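Local coordinates for YrdC-like domain-containing protein (Streptococcus mutans, PDB 3L7V) that is of unknown function but belongs to the YrdC family and may bind double-stranded RNA and take part in tRNA modification, at residues P264-K269 with N285-R290; E123-G128 with D274-H279; I60-K65 with G166-Q171; I130-A135 with S241-D246. All coordinates share one frame; numbering follows the deposited sequence.

Overall arrangement
All four contacts reach one mixed sheet with helices packed against it. Contacts 1, 2 and 4 gather around its 288-289 end. Contact 1 pairs the last two strands; contact 2 sets helix 273-283, which links those strands, against the start of strand 127-132, and Trp287 CH2 packs on Met277 CG at 3.8 Å. Contact 4 lies at the far end of strand 127-132, its centre about 20 Å from that of contact 2; Ser241 N probably donates to Val265 O of contact 1 (2.8 Å). Contact 3 is about 27 Å from contact 1, centre to centre, but Lys65 NZ forms a salt bridge with Asp124 OD1 of contact 2. Sulfates lie at contacts 1 and 4.

Contact 1 of 4, residues P264-K269 with N285-R290; sequences PVVIRK and NSWNYR. With SO4 (sulfate ion), chain G; SO4 (sulfate ion), chain B.
Val266 packs against Trp287 and Tyr289 of the neighbouring strand, meeting both rings obliquely. Its CG2 meets Trp287 CZ3 at 4.0 Å, the two side chains running side by side in the same direction, while CB and CG1 approach the CD1 corner of the Tyr289 ring. The valine reaches both because CG1 stands anti to the backbone N (chi1 174°), which leaves CG2 beside that N and turned to the tryptophan. Tyr289 OH rests on the extended chain of Lys269, 3.7 Å from CD. On the face carrying Val265 and Asn288, Val265 CG1 touches Arg290 CG at 3.9 Å. The backbones run parallel, with Asn288 N bonded to Pro264 O, Val266 N to Asn288 O and Arg290 N to Val266 O. With helix 273-283 between them in sequence, the strands form a beta-alpha-beta unit, and Val266 and Trp287 pack on Leu280. Across strand 265-268 from Tyr289, Ile267 and Arg268 both face Met239 in a classic beta bulge. Two sulfates, probably from the crystallisation liquor, are bound: Lys269 N donates to O1 of one (chain G, 3.1 Å) and Arg268 NH1, in its guanidinium plane, to O2 of the other (chain B, 3.0 Å); NH2 donates to Gly237 O.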
loop_
_atom_site.group_PDB
_atom_site.type_symbol
_atom_site.label_atom_id
_atom_site.label_comp_id
_atom_site.label_asym_id
_atom_site.label_seq_id
_atom_site.Cartn_x
_atom_site.Cartn_y
_atom_site.Cartn_z
ATOM N N PRO A 264 14.166 11.404 6.992
ATOM C CA PRO A 264 13.384 10.686 5.966
ATOM C C PRO A 264 14.254 10.284 4.770
ATOM O O PRO A 264 15.150 11.058 4.436
ATOM C CB PRO A 264 12.360 11.725 5.501
ATOM C CG PRO A 264 12.272 12.737 6.637
ATOM C CD PRO A 264 13.594 12.719 7.340
ATOM N N VAL A 265 13.993 9.131 4.135
ATOM C CA VAL A 265 14.765 8.707 2.952
ATOM C C VAL A 265 13.896 8.168 1.798
ATOM O O VAL A 265 13.169 7.195 1.969
ATOM C CB VAL A 265 15.782 7.603 3.311
ATOM C CG1 VAL A 265 16.542 7.141 2.049
ATOM C CG2 VAL A 265 16.753 8.062 4.418
ATOM N N VAL A 266 13.983 8.775 0.616
ATOM C CA VAL A 266 13.256 8.241 -0.531
ATOM C C VAL A 266 13.980 6.990 -1.054
ATOM O O VAL A 266 15.114 7.087 -1.512
ATOM C CB VAL A 266 13.095 9.297 -1.659
ATOM C CG1 VAL A 266 12.448 8.679 -2.928
ATOM C CG2 VAL A 266 12.304 10.514 -1.165
ATOM N N ILE A 267 13.331 5.820 -0.975
ATOM C CA ILE A 267 13.968 4.560 -1.396
ATOM C C ILE A 267 13.465 3.957 -2.730
ATOM O O ILE A 267 14.104 3.061 -3.297
ATOM C CB ILE A 267 14.015 3.483 -0.242
ATOM C CG1 ILE A 267 12.639 3.234 0.380
ATOM C CG2 ILE A 267 14.990 3.902 0.863
ATOM C CD1 ILE A 267 11.770 2.356 -0.428
ATOM N N ARG A 268 12.347 4.458 -3.249
ATOM C CA ARG A 268 11.868 4.006 -4.558
ATOM C C ARG A 268 11.208 5.149 -5.315
ATOM O O ARG A 268 10.348 5.840 -4.781
ATOM C CB ARG A 268 10.895 2.821 -4.414
ATOM C CG ARG A 268 10.619 2.031 -5.692
ATOM C CD ARG A 268 9.731 0.781 -5.433
ATOM N NE ARG A 268 8.316 1.107 -5.235
ATOM C CZ ARG A 268 7.350 0.210 -5.022
ATOM N NH1 ARG A 268 7.629 -1.086 -4.982
ATOM N NH2 ARG A 268 6.096 0.607 -4.846
ATOM N N LYS A 269 11.625 5.326 -6.564
ATOM C CA LYS A 269 11.095 6.343 -7.478
ATOM C C LYS A 269 9.730 5.898 -8.041
ATOM O O LYS A 269 9.473 4.706 -8.165
ATOM C CB LYS A 269 12.129 6.552 -8.605
ATOM C CG LYS A 269 11.954 7.763 -9.486
ATOM C CD LYS A 269 13.127 7.883 -10.463
ATOM C CE LYS A 269 12.931 9.048 -11.435
ATOM N NZ LYS A 269 14.138 9.323 -12.273
ATOM N N ASN A 285 13.729 20.317 6.903
ATOM C CA ASN A 285 14.955 20.959 6.414
ATOM C C ASN A 285 16.047 19.949 6.050
ATOM O O ASN A 285 17.080 20.301 5.471
ATOM C CB ASN A 285 15.487 21.981 7.429
ATOM C CG ASN A 285 14.567 23.186 7.563
ATOM O OD1 ASN A 285 13.942 23.594 6.591
ATOM N ND2 ASN A 285 14.469 23.748 8.767
ATOM N N SER A 286 15.802 18.688 6.380
ATOM C CA SER A 286 16.800 17.655 6.197
ATOM C C SER A 286 16.197 16.320 5.727
ATOM O O SER A 286 15.416 15.708 6.456
ATOM C CB SER A 286 17.560 17.478 7.514
ATOM O OG SER A 286 18.637 16.576 7.395
ATOM N N TRP A 287 16.562 15.884 4.509
ATOM C CA TRP A 287 16.193 14.557 3.972
ATOM C C TRP A 287 17.166 14.004 2.893
ATOM O O TRP A 287 17.973 14.753 2.330
ATOM C CB TRP A 287 14.720 14.511 3.477
ATOM C CG TRP A 287 14.351 15.435 2.294
ATOM C CD1 TRP A 287 13.937 16.745 2.370
ATOM C CD2 TRP A 287 14.319 15.093 0.897
ATOM N NE1 TRP A 287 13.654 17.228 1.112
ATOM C CE2 TRP A 287 13.878 16.232 0.193
ATOM C CE3 TRP A 287 14.601 13.922 0.173
ATOM C CZ2 TRP A 287 13.745 16.247 -1.209
ATOM C CZ3 TRP A 287 14.458 13.934 -1.221
ATOM C CH2 TRP A 287 14.040 15.088 -1.894
ATOM N N ASN A 288 17.079 12.694 2.621
ATOM C CA ASN A 288 17.999 11.998 1.708
ATOM C C ASN A 288 17.297 11.360 0.510
ATOM O O ASN A 288 16.155 10.919 0.617
ATOM C CB ASN A 288 18.763 10.873 2.441
ATOM C CG ASN A 288 19.827 11.390 3.409
ATOM O OD1 ASN A 288 20.607 10.606 3.960
ATOM N ND2 ASN A 288 19.863 12.700 3.622
ATOM N N TYR A 289 17.987 11.278 -0.624
ATOM C CA TYR A 289 17.440 10.567 -1.788
ATOM C C TYR A 289 18.328 9.354 -2.090
ATOM O O TYR A 289 19.524 9.533 -2.359
ATOM C CB TYR A 289 17.339 11.515 -3.002
ATOM C CG TYR A 289 16.809 10.870 -4.264
ATOM C CD1 TYR A 289 15.461 10.943 -4.593
ATOM C CD2 TYR A 289 17.659 10.186 -5.126
ATOM C CE1 TYR A 289 14.970 10.334 -5.738
ATOM C CE2 TYR A 289 17.193 9.592 -6.274
ATOM C CZ TYR A 289 15.849 9.663 -6.580
ATOM O OH TYR A 289 15.374 9.065 -7.727
ATOM N N ARG A 290 17.761 8.137 -2.023
ATOM C CA ARG A 290 18.521 6.894 -2.261
ATOM C C ARG A 290 17.799 5.844 -3.144
ATOM O O ARG A 290 17.359 4.807 -2.655
ATOM C CB ARG A 290 18.952 6.232 -0.929
ATOM C CG ARG A 290 19.886 7.069 -0.015
ATOM C CD ARG A 290 21.313 7.182 -0.565
ATOM N NE ARG A 290 22.238 7.858 0.362
ATOM C CZ ARG A 290 22.377 9.182 0.457
ATOM N NH1 ARG A 290 21.647 9.978 -0.304
ATOM N NH2 ARG A 290 23.239 9.717 1.314
HETATM S S SO4 G . 13.817 2.169 -8.310
HETATM O O1 SO4 G . 13.469 2.860 -7.074
HETATM O O2 SO4 G . 15.230 2.385 -8.592
HETATM O O3 SO4 G . 13.565 0.737 -8.164
HETATM O O4 SO4 G . 13.008 2.698 -9.406
HETATM S S SO4 B . 4.895 -4.226 -4.172
HETATM O O1 SO4 B . 5.233 -4.384 -2.756
HETATM O O2 SO4 B . 6.030 -3.665 -4.896
HETATM O O3 SO4 B . 4.574 -5.536 -4.743
HETATM O O4 SO4 B . 3.771 -3.299 -4.313
#

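Contact 2 of 4, residues E123-G128 with D274-H279; sequences EDILLG and DKIMMH
Ile125 and Ile276 form the apolar part of the contact, sliding past each other in opposite directions, with Ile125 CG2 4.1 Å from Ile276 CD1. The same CD1 sits 3.8 Å from the carbonyl oxygen Leu126 O, and Leu127 CD1 adds a looser touch on Ile276 CG2. The other branch of Ile125 serves the histidine: its CD1 comes in the ring plane to the edge of His279, 3.8 Å from CE1. This split follows from chi1 of -54°, which places CG1 beside the backbone N and CG2 anti to it. The polar part is slight. Glu123 OE1 lies 3.4 Å from His279 CE1, also near the ring plane, but the carboxylate is turned 62° from the ring; no hydrogen bond crosses between the segments. A Schellman motif ends helix 111-123 at Asp124 and turns the chain toward strand 127-132. Helix 273-283 therefore packs on the junction of helix and strand, with His120 of helix 111-123 set edge-to-face against His279 and touching Ile125, Leu127 and Ile276.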
loop_
_atom_site.group_PDB
_atom_site.type_symbol
_atom_site.label_atom_id
_atom_site.label_comp_id
_atom_site.label_asym_id
_atom_site.label_seq_id
_atom_site.Cartn_x
_atom_site.Cartn_y
_atom_site.Cartn_z
ATOM N N GLU A 123 -4.719 16.382 -1.244
ATOM C CA GLU A 123 -4.447 16.594 -2.660
ATOM C C GLU A 123 -4.556 15.322 -3.499
ATOM O O GLU A 123 -4.341 15.343 -4.710
ATOM C CB GLU A 123 -3.076 17.245 -2.829
ATOM C CG GLU A 123 -3.009 18.612 -2.171
ATOM C CD GLU A 123 -1.745 19.367 -2.502
ATOM O OE1 GLU A 123 -0.894 18.816 -3.235
ATOM O OE2 GLU A 123 -1.606 20.517 -2.026
ATOM N N ASP A 124 -4.903 14.220 -2.848
ATOM C CA ASP A 124 -5.105 12.941 -3.531
ATOM C C ASP A 124 -3.860 12.421 -4.268
ATOM O O ASP A 124 -3.923 12.107 -5.454
ATOM C CB ASP A 124 -6.297 13.014 -4.494
ATOM C CG ASP A 124 -6.558 11.682 -5.200
ATOM O OD1 ASP A 124 -6.062 10.643 -4.711
ATOM O OD2 ASP A 124 -7.249 11.669 -6.244
ATOM N N ILE A 125 -2.738 12.318 -3.562
ATOM C CA ILE A 125 -1.527 11.760 -4.155
ATOM C C ILE A 125 -1.166 10.423 -3.516
ATOM O O ILE A 125 -1.111 10.311 -2.289
ATOM C CB ILE A 125 -0.319 12.676 -4.013
ATOM C CG1 ILE A 125 -0.599 14.077 -4.570
ATOM C CG2 ILE A 125 0.856 12.064 -4.745
ATOM C CD1 ILE A 125 0.411 15.118 -4.102
ATOM N N LEU A 126 -0.911 9.424 -4.361
ATOM C CA LEU A 126 -0.490 8.103 -3.906
ATOM C C LEU A 126 0.846 8.150 -3.136
ATOM O O LEU A 126 1.852 8.662 -3.642
ATOM C CB LEU A 126 -0.446 7.119 -5.098
ATOM C CG LEU A 126 0.402 5.826 -5.102
ATOM C CD1 LEU A 126 0.509 5.141 -3.758
ATOM C CD2 LEU A 126 -0.119 4.848 -6.142
ATOM N N LEU A 127 0.854 7.599 -1.923
ATOM C CA LEU A 127 2.034 7.682 -1.051
ATOM C C LEU A 127 2.167 6.459 -0.128
ATOM O O LEU A 127 1.183 6.051 0.487
ATOM C CB LEU A 127 1.960 8.980 -0.204
ATOM C CG LEU A 127 2.994 9.217 0.896
ATOM C CD1 LEU A 127 4.331 9.700 0.299
ATOM C CD2 LEU A 127 2.458 10.233 1.901
ATOM N N GLY A 128 3.379 5.901 -0.018
ATOM C CA GLY A 128 3.680 4.852 0.957
ATOM C C GLY A 128 4.877 5.143 1.886
ATOM O O GLY A 128 5.931 5.582 1.431
ATOM N N ASP A 274 7.893 14.207 -8.449
ATOM C CA ASP A 274 8.153 15.650 -8.428
ATOM C C ASP A 274 7.327 16.416 -7.364
ATOM O O ASP A 274 7.855 17.290 -6.669
ATOM C CB ASP A 274 7.953 16.262 -9.829
ATOM C CG ASP A 274 6.503 16.170 -10.317
ATOM O OD1 ASP A 274 6.017 17.138 -10.928
ATOM O OD2 ASP A 274 5.840 15.139 -10.081
ATOM N N LYS A 275 6.042 16.099 -7.230
ATOM C CA LYS A 275 5.210 16.746 -6.205
ATOM C C LYS A 275 5.593 16.317 -4.790
ATOM O O LYS A 275 5.511 17.100 -3.847
ATOM C CB LYS A 275 3.726 16.477 -6.435
ATOM C CG LYS A 275 3.146 17.137 -7.693
ATOM C CD LYS A 275 1.767 16.564 -8.013
ATOM C CE LYS A 275 1.187 17.185 -9.279
ATOM N NZ LYS A 275 -0.131 16.589 -9.628
ATOM N N ILE A 276 6.009 15.069 -4.644
ATOM C CA ILE A 276 6.385 14.544 -3.333
ATOM C C ILE A 276 7.693 15.123 -2.763
ATOM O O ILE A 276 7.808 15.343 -1.559
ATOM C CB ILE A 276 6.367 12.989 -3.353
ATOM C CG1 ILE A 276 4.916 12.527 -3.584
ATOM C CG2 ILE A 276 6.930 12.419 -2.063
ATOM C CD1 ILE A 276 4.735 11.079 -3.963
HETATM N N MSE A 277 8.674 15.372 -3.621
HETATM C CA MSE A 277 9.931 15.976 -3.181
HETATM C C MSE A 277 9.729 17.465 -2.807
HETATM O O MSE A 277 10.319 17.962 -1.851
HETATM C CB MSE A 277 11.031 15.798 -4.244
HETATM C CG MSE A 277 11.397 14.318 -4.564
HETATM SE SE MSE A 277 12.965 14.101 -5.770
HETATM C CE MSE A 277 12.245 14.942 -7.372
HETATM N N MSE A 278 8.878 18.156 -3.558
HETATM C CA MSE A 278 8.460 19.508 -3.216
HETATM C C MSE A 278 7.804 19.559 -1.826
HETATM O O MSE A 278 8.051 20.486 -1.062
HETATM C CB MSE A 278 7.527 20.077 -4.300
HETATM C CG MSE A 278 7.243 21.577 -4.192
HETATM SE SE MSE A 278 8.814 22.746 -4.525
HETATM C CE MSE A 278 9.309 23.224 -2.702
ATOM N N HIS A 279 6.989 18.556 -1.489
ATOM C CA HIS A 279 6.360 18.510 -0.167
ATOM C C HIS A 279 7.365 18.123 0.910
ATOM O O HIS A 279 7.264 18.574 2.047
ATOM C CB HIS A 279 5.183 17.526 -0.129
ATOM C CG HIS A 279 3.973 17.988 -0.879
ATOM N ND1 HIS A 279 3.198 17.137 -1.639
ATOM C CD2 HIS A 279 3.403 19.211 -0.987
ATOM C CE1 HIS A 279 2.202 17.816 -2.181
ATOM N NE2 HIS A 279 2.302 19.076 -1.799
#

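Contact 3 of 4, residues I60-K65 with G166-Q171; sequences IVCPTK and GVAGEQ
Cys62 and Ala168 make the main apolar touch, SG lying 4.2 Å from the methyl CB. The sulfur stands anti to the backbone N of its own residue (chi1 178°), which carries it to the first turn of the helix, 3.8 Å from Gly169 N. Pro63 adds its ring atom CD, 4.3 Å from Ala168 CB, and Lys65 lays CG against Gly166 CA. Close approach is helped by glycine: Gly166 brings its bare CA close to the Thr64-Lys65 backbone, at backbone angles that suit glycine, and Gly169 has no side chain where it faces Cys62 SG.

The polar links across the gap run through water. Pro63 O accepts from two waters; one in turn accepts from Ala168 N at 2.8 Å, and the second donates to Gly166 O and accepts a weak bond from Gly169 N. A buried strand carbonyl is thereby linked to amides at the helix start. Gly166, at the N-cap position, gives its own N-H to Glu170 OE2 (2.9 Å), which receives it on the anti lone pair. The extended Lys65 chain carries NZ to a salt bridge with Asp124 and a hydrogen bond to Lys164 O, 5.1 Å from Glu170 OE2.

The first turn of helix 167-180, residues 167-171, runs at 124° to residues 60-64, the two axes coming within 7.2 Å, while strands 67-72 and 213-216 flank strand 59-64 in the sheet.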
loop_
_atom_site.group_PDB
_atom_site.type_symbol
_atom_site.label_atom_id
_atom_site.label_comp_id
_atom_site.label_asym_id
_atom_site.label_seq_id
_atom_site.Cartn_x
_atom_site.Cartn_y
_atom_site.Cartn_z
ATOM N N ILE A 60 -8.655 -11.553 -4.166
ATOM C CA ILE A 60 -9.083 -10.945 -5.426
ATOM C C ILE A 60 -7.964 -10.188 -6.153
ATOM O O ILE A 60 -6.922 -9.895 -5.565
ATOM C CB ILE A 60 -10.289 -9.989 -5.222
ATOM C CG1 ILE A 60 -9.853 -8.691 -4.534
ATOM C CG2 ILE A 60 -11.409 -10.665 -4.428
ATOM C CD1 ILE A 60 -10.971 -7.701 -4.416
ATOM N N VAL A 61 -8.184 -9.903 -7.443
ATOM C CA VAL A 61 -7.326 -8.993 -8.201
ATOM C C VAL A 61 -8.098 -7.691 -8.425
ATOM O O VAL A 61 -9.309 -7.734 -8.645
ATOM C CB VAL A 61 -6.842 -9.609 -9.543
ATOM C CG1 VAL A 61 -6.468 -8.514 -10.532
ATOM C CG2 VAL A 61 -5.645 -10.557 -9.315
ATOM N N CYS A 62 -7.400 -6.548 -8.359
ATOM C CA CYS A 62 -8.031 -5.225 -8.298
ATOM C C CYS A 62 -7.156 -4.122 -8.909
ATOM O O CYS A 62 -5.955 -4.081 -8.653
ATOM C CB CYS A 62 -8.336 -4.892 -6.828
ATOM S SG CYS A 62 -9.085 -3.274 -6.444
ATOM N N PRO A 63 -7.766 -3.202 -9.693
ATOM C CA PRO A 63 -7.075 -2.114 -10.398
ATOM C C PRO A 63 -6.554 -1.055 -9.435
ATOM O O PRO A 63 -7.170 -0.834 -8.395
ATOM C CB PRO A 63 -8.182 -1.468 -11.256
ATOM C CG PRO A 63 -9.388 -2.301 -11.081
ATOM C CD PRO A 63 -9.224 -3.066 -9.804
ATOM N N THR A 64 -5.443 -0.410 -9.782
ATOM C CA THR A 64 -4.951 0.750 -9.037
ATOM C C THR A 64 -4.559 1.855 -10.010
ATOM O O THR A 64 -4.646 1.664 -11.222
ATOM C CB THR A 64 -3.721 0.404 -8.194
ATOM O OG1 THR A 64 -2.607 0.169 -9.065
ATOM C CG2 THR A 64 -3.977 -0.831 -7.360
ATOM N N LYS A 65 -4.107 2.995 -9.476
ATOM C CA LYS A 65 -3.607 4.112 -10.286
ATOM C C LYS A 65 -2.421 3.731 -11.200
ATOM O O LYS A 65 -2.251 4.315 -12.274
ATOM C CB LYS A 65 -3.186 5.302 -9.395
ATOM C CG LYS A 65 -4.320 6.159 -8.824
ATOM C CD LYS A 65 -3.778 7.304 -7.934
ATOM C CE LYS A 65 -4.905 8.141 -7.337
ATOM N NZ LYS A 65 -4.415 9.169 -6.360
ATOM N N GLY A 166 -5.844 4.321 -5.373
ATOM C CA GLY A 166 -6.786 3.986 -6.432
ATOM C C GLY A 166 -8.189 3.784 -5.859
ATOM O O GLY A 166 -8.353 3.042 -4.888
ATOM N N VAL A 167 -9.200 4.423 -6.453
ATOM C CA VAL A 167 -10.556 4.441 -5.883
ATOM C C VAL A 167 -11.201 3.065 -5.610
ATOM O O VAL A 167 -11.757 2.830 -4.525
ATOM C CB VAL A 167 -11.535 5.310 -6.720
ATOM C CG1 VAL A 167 -12.912 5.372 -6.047
ATOM C CG2 VAL A 167 -10.991 6.716 -6.887
ATOM N N ALA A 168 -11.135 2.170 -6.590
ATOM C CA ALA A 168 -11.779 0.861 -6.485
ATOM C C ALA A 168 -11.385 0.140 -5.201
ATOM O O ALA A 168 -12.247 -0.379 -4.487
ATOM C CB ALA A 168 -11.444 -0.004 -7.706
ATOM N N GLY A 169 -10.080 0.114 -4.913
ATOM C CA GLY A 169 -9.563 -0.532 -3.718
ATOM C C GLY A 169 -9.748 0.323 -2.464
ATOM O O GLY A 169 -9.895 -0.214 -1.360
ATOM N N GLU A 170 -9.741 1.647 -2.630
ATOM C CA GLU A 170 -10.043 2.557 -1.516
ATOM C C GLU A 170 -11.450 2.316 -0.966
ATOM O O GLU A 170 -11.641 2.270 0.257
ATOM C CB GLU A 170 -9.880 4.035 -1.918
ATOM C CG GLU A 170 -8.458 4.459 -2.288
ATOM C CD GLU A 170 -8.395 5.851 -2.921
ATOM O OE1 GLU A 170 -9.192 6.716 -2.509
ATOM O OE2 GLU A 170 -7.549 6.080 -3.826
ATOM N N GLN A 171 -12.432 2.160 -1.860
ATOM C CA GLN A 171 -13.802 1.861 -1.422
ATOM C C GLN A 171 -13.874 0.584 -0.565
ATOM O O GLN A 171 -14.462 0.583 0.522
ATOM C CB GLN A 171 -14.782 1.801 -2.608
ATOM C CG GLN A 171 -14.970 3.147 -3.330
ATOM C CD GLN A 171 -15.620 3.026 -4.715
ATOM O OE1 GLN A 171 -15.525 1.991 -5.378
ATOM N NE2 GLN A 171 -16.269 4.102 -5.159
HETATM O O HOH W 1 -9.050 1.806 -8.430
HETATM O O HOH W 2 -7.167 0.359 -5.819
#

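Contact 4 of 4, residues I130-A135 with S241-D246; sequences ILPWKA and SMVDKD. With SO4 (sulfate ion), chain C.
The end of strand 127-132 meets the chain leaving strand 239-241 here, where two parallel neighbours of the mixed sheet separate. Ile130 and Ser241 form the bridge between them, their side chains on the same face, and Met242 N donates to Ile130 O at 3.2 Å, in the carbonyl plane. Ile130 also covers the Ser241 backbone, its CB 4.2 Å from Ser241 CA.

Beyond the bridge the packing is apolar. Leu131 CD2 comes to 3.6 Å from CB of selenomethionine Met242, and these two side chains lie side by side, pointing the same way. The selenomethionine is bent at chi2 (-68°), and its far end leaves Leu131 for the proline of contact 1, SE packing on Pro264 CB. Both side chains also reach helix 111-123, Leu131 at Tyr117 and Met242 at Ile113 and Phe116. One residue further on, Pro132 and Val243 slide past each other in opposite directions, Pro132 CG 4.0 Å from Val243 CG2.

The loop then turns away through an Asx turn, Asp246 N bonding to Asp244 OD2 at 2.8 Å. On the other chain Lys134 takes the N-cap position of helix 135-143, and Ala135 N points almost straight at O2 of a sulfate, probably from the crystallisation liquor, 3.0 Å away (N-H...O 175°). Two parallel strands of a mixed sheet thus share a last bridge and then diverge, apolar side chains packing between them.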
loop_
_atom_site.group_PDB
_atom_site.type_symbol
_atom_site.label_atom_id
_atom_site.label_comp_id
_atom_site.label_asym_id
_atom_site.label_seq_id
_atom_site.Cartn_x
_atom_site.Cartn_y
_atom_site.Cartn_z
ATOM N N ILE A 130 7.293 3.679 5.336
ATOM C CA ILE A 130 7.679 2.609 6.250
ATOM C C ILE A 130 7.698 3.133 7.683
ATOM O O ILE A 130 8.532 3.985 8.027
ATOM C CB ILE A 130 9.067 2.043 5.884
ATOM C CG1 ILE A 130 9.068 1.559 4.435
ATOM C CG2 ILE A 130 9.479 0.903 6.835
ATOM C CD1 ILE A 130 10.345 0.881 4.039
ATOM N N LEU A 131 6.775 2.616 8.504
ATOM C CA LEU A 131 6.593 3.031 9.906
ATOM C C LEU A 131 6.573 1.851 10.923
ATOM O O LEU A 131 6.347 0.708 10.544
ATOM C CB LEU A 131 5.296 3.852 10.029
ATOM C CG LEU A 131 5.268 5.209 9.305
ATOM C CD1 LEU A 131 3.838 5.738 9.126
ATOM C CD2 LEU A 131 6.165 6.241 10.026
ATOM N N PRO A 132 6.805 2.135 12.219
ATOM C CA PRO A 132 6.619 1.128 13.283
ATOM C C PRO A 132 5.159 1.054 13.739
ATOM O O PRO A 132 4.428 2.024 13.570
ATOM C CB PRO A 132 7.469 1.666 14.448
ATOM C CG PRO A 132 8.114 2.972 13.942
ATOM C CD PRO A 132 7.281 3.420 12.765
ATOM N N TRP A 133 4.744 -0.066 14.322
ATOM C CA TRP A 133 3.388 -0.183 14.903
ATOM C C TRP A 133 3.325 0.369 16.324
ATOM O O TRP A 133 4.287 0.256 17.089
ATOM C CB TRP A 133 2.911 -1.648 14.932
ATOM C CG TRP A 133 2.514 -2.210 13.593
ATOM C CD1 TRP A 133 3.348 -2.531 12.553
ATOM C CD2 TRP A 133 1.184 -2.534 13.154
ATOM N NE1 TRP A 133 2.616 -3.024 11.494
ATOM C CE2 TRP A 133 1.289 -3.042 11.839
ATOM C CE3 TRP A 133 -0.085 -2.445 13.743
ATOM C CZ2 TRP A 133 0.173 -3.453 11.102
ATOM C CZ3 TRP A 133 -1.192 -2.855 13.008
ATOM C CH2 TRP A 133 -1.052 -3.355 11.703
ATOM N N LYS A 134 2.188 0.953 16.681
ATOM C CA LYS A 134 1.921 1.280 18.085
ATOM C C LYS A 134 1.853 0.004 18.921
ATOM O O LYS A 134 1.215 -0.969 18.519
ATOM C CB LYS A 134 0.610 2.049 18.217
ATOM C CG LYS A 134 0.706 3.478 17.750
ATOM C CD LYS A 134 -0.621 3.941 17.190
ATOM C CE LYS A 134 -1.409 4.718 18.214
ATOM N NZ LYS A 134 -0.779 6.047 18.385
ATOM N N ALA A 135 2.507 0.006 20.081
ATOM C CA ALA A 135 2.551 -1.187 20.936
ATOM C C ALA A 135 1.197 -1.876 21.079
ATOM O O ALA A 135 1.092 -3.089 20.914
ATOM C CB ALA A 135 3.107 -0.853 22.314
ATOM N N SER A 241 11.153 5.925 3.520
ATOM C CA SER A 241 11.452 5.357 4.836
ATOM C C SER A 241 11.441 6.421 5.944
ATOM O O SER A 241 12.141 7.432 5.851
ATOM C CB SER A 241 12.809 4.652 4.826
ATOM O OG SER A 241 13.056 4.066 6.096
HETATM N N MSE A 242 10.663 6.168 6.996
HETATM C CA MSE A 242 10.494 7.092 8.115
HETATM C C MSE A 242 11.033 6.502 9.430
HETATM O O MSE A 242 10.592 6.865 10.529
HETATM C CB MSE A 242 9.006 7.473 8.262
HETATM C CG MSE A 242 8.444 8.336 7.092
HETATM SE SE MSE A 242 9.241 10.141 7.074
HETATM C CE MSE A 242 8.066 10.988 5.741
ATOM N N VAL A 243 12.031 5.638 9.309
ATOM C CA VAL A 243 12.499 4.811 10.410
ATOM C C VAL A 243 14.020 4.765 10.293
ATOM O O VAL A 243 14.542 4.925 9.200
ATOM C CB VAL A 243 11.884 3.365 10.242
ATOM C CG1 VAL A 243 12.908 2.366 9.690
ATOM C CG2 VAL A 243 11.254 2.865 11.511
ATOM N N ASP A 244 14.754 4.568 11.391
ATOM C CA ASP A 244 16.199 4.354 11.242
ATOM C C ASP A 244 16.516 2.873 10.969
ATOM O O ASP A 244 15.610 2.063 10.769
ATOM C CB ASP A 244 16.989 4.882 12.441
ATOM C CG ASP A 244 16.693 4.122 13.713
ATOM O OD1 ASP A 244 16.666 4.763 14.783
ATOM O OD2 ASP A 244 16.467 2.893 13.649
ATOM N N LYS A 245 17.799 2.520 10.965
ATOM C CA LYS A 245 18.201 1.186 10.525
ATOM C C LYS A 245 17.746 0.068 11.464
ATOM O O LYS A 245 17.707 -1.100 11.072
ATOM C CB LYS A 245 19.714 1.113 10.267
ATOM C CG LYS A 245 20.583 1.308 11.499
ATOM N N ASP A 246 17.385 0.425 12.695
ATOM C CA ASP A 246 16.883 -0.556 13.655
ATOM C C ASP A 246 15.356 -0.638 13.687
ATOM O O ASP A 246 14.793 -1.427 14.441
ATOM C CB ASP A 246 17.408 -0.262 15.065
ATOM C CG ASP A 246 18.919 -0.303 15.144
ATOM O OD1 ASP A 246 19.550 -0.916 14.255
ATOM O OD2 ASP A 246 19.477 0.274 16.099
HETATM S S SO4 C . 3.146 3.753 21.334
HETATM O O1 SO4 C . 4.086 4.705 21.918
HETATM O O2 SO4 C . 3.901 2.602 20.837
HETATM O O3 SO4 C . 2.196 3.312 22.353
HETATM O O4 SO4 C . 2.398 4.400 20.255
#